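Local coordinates for protein phosphate transporter (Thermotoga maritima MSB8, PDB 6L85) that probably imports phosphate across the cell membrane, driven by sodium ions, as a bacterial relative of the human SLC20 carriers, at residues S138-F151 with P343-V357. Residues are numbered along the deposited sequence; the frame is centred on the assembly and turned at random.
Sequences SWVVSPVLGGLISF and PISTTHVVVGAVTGV. With NA (sodium ion), chain R; NA (sodium ion), chain Q; PO4 (phosphate ion), chain P.
The indole of W139 meets P343 and I344 in the loop just ahead of helix 346-357. From CB, with CG anti to the carbonyl carbon (chi1 -71°), the ring heads for these two: CD1 passes I344 CD1 at 4.0 Å, and NE1 donates to P343 O at 2.9 Å, the acceptor lying in the ring plane. The ring also meets that of H108. Tryptophan suits the place because it joins a broad apolar surface to one N-H; a phenylalanine here would probably leave P343 O without this donor and the loop less firmly fixed. The next carbonyl, I344 O, binds a sodium ion whose site T107, N257, D258 and a water complete, while S345, T346 and T347 hold the phosphate at the helix N-terminus.

Further along, S142 turns OG back to S138 O (2.6 Å); I344 CD1 lies 3.3 Å from that OG, and V349 CG2 packs against S142 CB. A CB at G352 would clash with P143 O, and one at G356 with G147 O; glycine there lets the axes approach to 6.7 Å, crossing at -34°, with CA-H...O contacts at both carbonyls. Helix 106-121 flanks W139 through V111, helix 58-66 P343, and helix 320-339 I149, I344 and V350.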
loop_
_atom_site.group_PDB
_atom_site.type_symbol
_atom_site.label_atom_id
_atom_site.label_comp_id
_atom_site.label_asym_id
_atom_site.label_seq_id
_atom_site.Cartn_x
_atom_site.Cartn_y
_atom_site.Cartn_z
ATOM N N SER B 138 12.678 -19.474 -19.832
ATOM C CA SER B 138 11.988 -19.151 -18.590
ATOM C C SER B 138 10.615 -19.802 -18.552
ATOM O O SER B 138 10.129 -20.148 -17.476
ATOM C CB SER B 138 11.879 -17.633 -18.420
ATOM O OG SER B 138 10.900 -17.111 -19.303
ATOM N N TRP B 139 9.996 -19.999 -19.718
ATOM C CA TRP B 139 8.702 -20.668 -19.755
ATOM C C TRP B 139 8.819 -22.115 -19.316
ATOM O O TRP B 139 7.829 -22.714 -18.874
ATOM C CB TRP B 139 8.114 -20.614 -21.160
ATOM C CG TRP B 139 7.663 -19.276 -21.583
ATOM C CD1 TRP B 139 7.642 -18.119 -20.823
ATOM C CD2 TRP B 139 7.132 -18.928 -22.861
ATOM N NE1 TRP B 139 7.134 -17.080 -21.574
ATOM C CE2 TRP B 139 6.813 -17.546 -22.824
ATOM C CE3 TRP B 139 6.902 -19.641 -24.037
ATOM C CZ2 TRP B 139 6.281 -16.874 -23.920
ATOM C CZ3 TRP B 139 6.362 -18.972 -25.121
ATOM C CH2 TRP B 139 6.063 -17.601 -25.057
ATOM N N VAL B 140 10.002 -22.704 -19.508
ATOM C CA VAL B 140 10.242 -24.075 -19.063
ATOM C C VAL B 140 10.716 -24.108 -17.608
ATOM O O VAL B 140 10.303 -24.966 -16.826
ATOM C CB VAL B 140 11.257 -24.759 -20.006
ATOM C CG1 VAL B 140 11.782 -26.007 -19.373
ATOM C CG2 VAL B 140 10.623 -25.073 -21.367
ATOM N N VAL B 141 11.578 -23.171 -17.217
ATOM C CA VAL B 141 12.180 -23.183 -15.880
ATOM C C VAL B 141 11.189 -22.715 -14.799
ATOM O O VAL B 141 11.198 -23.232 -13.668
ATOM C CB VAL B 141 13.456 -22.316 -15.897
ATOM C CG1 VAL B 141 14.003 -22.096 -14.502
ATOM C CG2 VAL B 141 14.512 -22.959 -16.772
ATOM N N SER B 142 10.339 -21.721 -15.108
ATOM C CA SER B 142 9.485 -21.104 -14.089
ATOM C C SER B 142 8.563 -22.091 -13.398
ATOM O O SER B 142 8.526 -22.089 -12.155
ATOM C CB SER B 142 8.657 -19.955 -14.699
ATOM O OG SER B 142 9.503 -18.949 -15.208
ATOM N N PRO B 143 7.772 -22.911 -14.104
ATOM C CA PRO B 143 6.888 -23.858 -13.395
ATOM C C PRO B 143 7.647 -24.879 -12.576
ATOM O O PRO B 143 7.164 -25.314 -11.517
ATOM C CB PRO B 143 6.102 -24.529 -14.529
ATOM C CG PRO B 143 6.270 -23.595 -15.718
ATOM C CD PRO B 143 7.633 -23.034 -15.566
ATOM N N VAL B 144 8.835 -25.271 -13.043
ATOM C CA VAL B 144 9.660 -26.204 -12.292
ATOM C C VAL B 144 10.155 -25.546 -11.023
ATOM O O VAL B 144 10.157 -26.160 -9.952
ATOM C CB VAL B 144 10.833 -26.703 -13.156
ATOM C CG1 VAL B 144 11.841 -27.474 -12.289
ATOM C CG2 VAL B 144 10.307 -27.553 -14.296
ATOM N N LEU B 145 10.598 -24.297 -11.127
ATOM C CA LEU B 145 11.032 -23.562 -9.945
ATOM C C LEU B 145 9.875 -23.370 -8.972
ATOM O O LEU B 145 10.061 -23.449 -7.752
ATOM C CB LEU B 145 11.634 -22.217 -10.372
ATOM C CG LEU B 145 12.023 -21.169 -9.328
ATOM C CD1 LEU B 145 13.059 -21.714 -8.359
ATOM C CD2 LEU B 145 12.524 -19.875 -10.024
ATOM N N GLY B 146 8.663 -23.152 -9.491
ATOM C CA GLY B 146 7.511 -23.042 -8.608
ATOM C C GLY B 146 7.227 -24.344 -7.876
ATOM O O GLY B 146 6.946 -24.344 -6.667
ATOM N N GLY B 147 7.310 -25.469 -8.596
ATOM C CA GLY B 147 7.144 -26.764 -7.955
ATOM C C GLY B 147 8.211 -27.031 -6.913
ATOM O O GLY B 147 7.913 -27.510 -5.814
ATOM N N LEU B 148 9.459 -26.683 -7.221
ATOM C CA LEU B 148 10.545 -26.928 -6.277
ATOM C C LEU B 148 10.394 -26.088 -5.018
ATOM O O LEU B 148 10.565 -26.595 -3.903
ATOM C CB LEU B 148 11.900 -26.655 -6.935
ATOM C CG LEU B 148 12.120 -27.404 -8.253
ATOM C CD1 LEU B 148 13.441 -27.014 -8.919
ATOM C CD2 LEU B 148 11.985 -28.934 -8.093
ATOM N N ILE B 149 10.108 -24.791 -5.180
ATOM C CA ILE B 149 9.911 -23.921 -4.023
ATOM C C ILE B 149 8.751 -24.433 -3.184
ATOM O O ILE B 149 8.831 -24.486 -1.960
ATOM C CB ILE B 149 9.683 -22.466 -4.480
ATOM C CG1 ILE B 149 10.902 -21.922 -5.232
ATOM C CG2 ILE B 149 9.365 -21.586 -3.316
ATOM C CD1 ILE B 149 10.688 -20.491 -5.755
ATOM N N SER B 150 7.643 -24.771 -3.841
ATOM C CA SER B 150 6.506 -25.430 -3.217
ATOM C C SER B 150 6.939 -26.598 -2.328
ATOM O O SER B 150 6.613 -26.662 -1.132
ATOM C CB SER B 150 5.608 -25.925 -4.357
ATOM O OG SER B 150 4.263 -26.020 -3.996
ATOM N N PHE B 151 7.665 -27.547 -2.926
ATOM C CA PHE B 151 8.077 -28.758 -2.222
ATOM C C PHE B 151 8.928 -28.410 -1.001
ATOM O O PHE B 151 8.640 -28.841 0.129
ATOM C CB PHE B 151 8.832 -29.659 -3.209
ATOM C CG PHE B 151 9.389 -30.919 -2.610
ATOM C CD1 PHE B 151 8.595 -32.044 -2.457
ATOM C CD2 PHE B 151 10.716 -30.983 -2.219
ATOM C CE1 PHE B 151 9.113 -33.214 -1.912
ATOM C CE2 PHE B 151 11.243 -32.147 -1.677
ATOM C CZ PHE B 151 10.438 -33.265 -1.520
ATOM N N PRO B 343 8.690 -12.188 -19.112
ATOM C CA PRO B 343 7.253 -12.471 -19.192
ATOM C C PRO B 343 7.028 -13.972 -19.058
ATOM O O PRO B 343 7.441 -14.762 -19.914
ATOM C CB PRO B 343 6.865 -11.964 -20.587
ATOM C CG PRO B 343 8.127 -11.477 -21.215
ATOM C CD PRO B 343 9.275 -12.014 -20.448
ATOM N N ILE B 344 6.320 -14.348 -18.001
ATOM C CA ILE B 344 6.166 -15.706 -17.493
ATOM C C ILE B 344 4.678 -16.030 -17.505
ATOM O O ILE B 344 3.828 -15.133 -17.510
ATOM C CB ILE B 344 6.785 -15.773 -16.065
ATOM C CG1 ILE B 344 8.296 -15.814 -16.172
ATOM C CG2 ILE B 344 6.307 -16.882 -15.194
ATOM C CD1 ILE B 344 8.707 -16.558 -17.293
ATOM N N SER B 345 4.356 -17.315 -17.538
ATOM C CA SER B 345 2.976 -17.744 -17.373
ATOM C C SER B 345 2.706 -18.027 -15.903
ATOM O O SER B 345 3.337 -18.907 -15.314
ATOM C CB SER B 345 2.667 -18.979 -18.209
ATOM O OG SER B 345 1.371 -19.447 -17.879
ATOM N N THR B 346 1.756 -17.288 -15.312
ATOM C CA THR B 346 1.402 -17.529 -13.918
ATOM C C THR B 346 0.516 -18.761 -13.789
ATOM O O THR B 346 0.545 -19.428 -12.755
ATOM C CB THR B 346 0.703 -16.297 -13.309
ATOM O OG1 THR B 346 -0.558 -16.086 -13.956
ATOM C CG2 THR B 346 1.562 -15.046 -13.497
ATOM N N THR B 347 -0.289 -19.052 -14.814
ATOM C CA THR B 347 -1.058 -20.296 -14.862
ATOM C C THR B 347 -0.161 -21.529 -14.698
ATOM O O THR B 347 -0.400 -22.385 -13.827
ATOM C CB THR B 347 -1.806 -20.356 -16.191
ATOM O OG1 THR B 347 -2.436 -19.087 -16.446
ATOM C CG2 THR B 347 -2.829 -21.465 -16.181
ATOM N N HIS B 348 0.896 -21.622 -15.524
ATOM C CA HIS B 348 1.785 -22.785 -15.477
ATOM C C HIS B 348 2.573 -22.821 -14.190
ATOM O O HIS B 348 2.856 -23.912 -13.672
ATOM C CB HIS B 348 2.736 -22.789 -16.675
ATOM C CG HIS B 348 2.025 -22.757 -17.988
ATOM N ND1 HIS B 348 2.653 -22.426 -19.167
ATOM C CD2 HIS B 348 0.725 -22.971 -18.302
ATOM C CE1 HIS B 348 1.775 -22.448 -20.152
ATOM N NE2 HIS B 348 0.597 -22.773 -19.657
ATOM N N VAL B 349 2.915 -21.651 -13.644
ATOM C CA VAL B 349 3.614 -21.634 -12.360
ATOM C C VAL B 349 2.700 -22.136 -11.252
ATOM O O VAL B 349 3.144 -22.853 -10.351
ATOM C CB VAL B 349 4.166 -20.235 -12.043
ATOM C CG1 VAL B 349 4.657 -20.172 -10.603
ATOM C CG2 VAL B 349 5.306 -19.883 -13.019
ATOM N N VAL B 350 1.412 -21.774 -11.288
ATOM C CA VAL B 350 0.518 -22.262 -10.243
ATOM C C VAL B 350 0.409 -23.776 -10.340
ATOM O O VAL B 350 0.471 -24.487 -9.332
ATOM C CB VAL B 350 -0.874 -21.602 -10.333
ATOM C CG1 VAL B 350 -1.755 -22.180 -9.259
ATOM C CG2 VAL B 350 -0.797 -20.146 -10.099
ATOM N N VAL B 351 0.215 -24.277 -11.564
ATOM C CA VAL B 351 0.159 -25.718 -11.791
ATOM C C VAL B 351 1.414 -26.392 -11.239
ATOM O O VAL B 351 1.342 -27.413 -10.546
ATOM C CB VAL B 351 -0.027 -26.010 -13.290
ATOM C CG1 VAL B 351 0.369 -27.460 -13.609
ATOM C CG2 VAL B 351 -1.454 -25.715 -13.702
ATOM N N GLY B 352 2.582 -25.820 -11.528
ATOM C CA GLY B 352 3.812 -26.360 -10.975
ATOM C C GLY B 352 3.809 -26.393 -9.458
ATOM O O GLY B 352 4.191 -27.392 -8.848
ATOM N N ALA B 353 3.398 -25.290 -8.829
ATOM C CA ALA B 353 3.410 -25.226 -7.372
ATOM C C ALA B 353 2.484 -26.287 -6.774
ATOM O O ALA B 353 2.829 -26.949 -5.783
ATOM C CB ALA B 353 3.013 -23.819 -6.914
ATOM N N VAL B 354 1.310 -26.464 -7.381
ATOM C CA VAL B 354 0.370 -27.490 -6.939
ATOM C C VAL B 354 1.012 -28.876 -7.032
ATOM O O VAL B 354 0.960 -29.666 -6.080
ATOM C CB VAL B 354 -0.935 -27.414 -7.755
ATOM C CG1 VAL B 354 -1.798 -28.646 -7.490
ATOM C CG2 VAL B 354 -1.714 -26.153 -7.416
ATOM N N THR B 355 1.643 -29.188 -8.176
ATOM C CA THR B 355 2.258 -30.508 -8.301
ATOM C C THR B 355 3.396 -30.674 -7.302
ATOM O O THR B 355 3.660 -31.786 -6.833
ATOM C CB THR B 355 2.752 -30.776 -9.735
ATOM O OG1 THR B 355 3.993 -30.111 -9.967
ATOM C CG2 THR B 355 1.748 -30.314 -10.759
ATOM N N GLY B 356 4.047 -29.576 -6.925
ATOM C CA GLY B 356 5.124 -29.662 -5.953
ATOM C C GLY B 356 4.652 -29.911 -4.530
ATOM O O GLY B 356 5.380 -30.509 -3.731
ATOM N N VAL B 357 3.460 -29.426 -4.165
ATOM C CA VAL B 357 2.978 -29.741 -2.814
ATOM C C VAL B 357 2.260 -31.074 -2.742
ATOM O O VAL B 357 1.885 -31.507 -1.643
ATOM C CB VAL B 357 1.969 -28.758 -2.188
ATOM C CG1 VAL B 357 2.647 -27.470 -1.796
ATOM C CG2 VAL B 357 0.756 -28.562 -3.099
HETATM NA NA NA R . 3.339 -12.971 -17.626
HETATM NA NA NA Q . -4.534 -18.253 -17.284
HETATM P P PO4 P . -0.496 -16.114 -17.785
HETATM O O1 PO4 P . -0.672 -17.574 -17.368
HETATM O O2 PO4 P . 0.462 -15.959 -18.947
HETATM O O3 PO4 P . 0.053 -15.349 -16.585
HETATM O O4 PO4 P . -1.821 -15.535 -18.253
HETATM O O HOH W 1 5.046 -21.697 -19.207
HETATM O O HOH W 2 -5.869 -19.115 -15.511
HETATM O O HOH W 3 3.905 -11.242 -18.983
#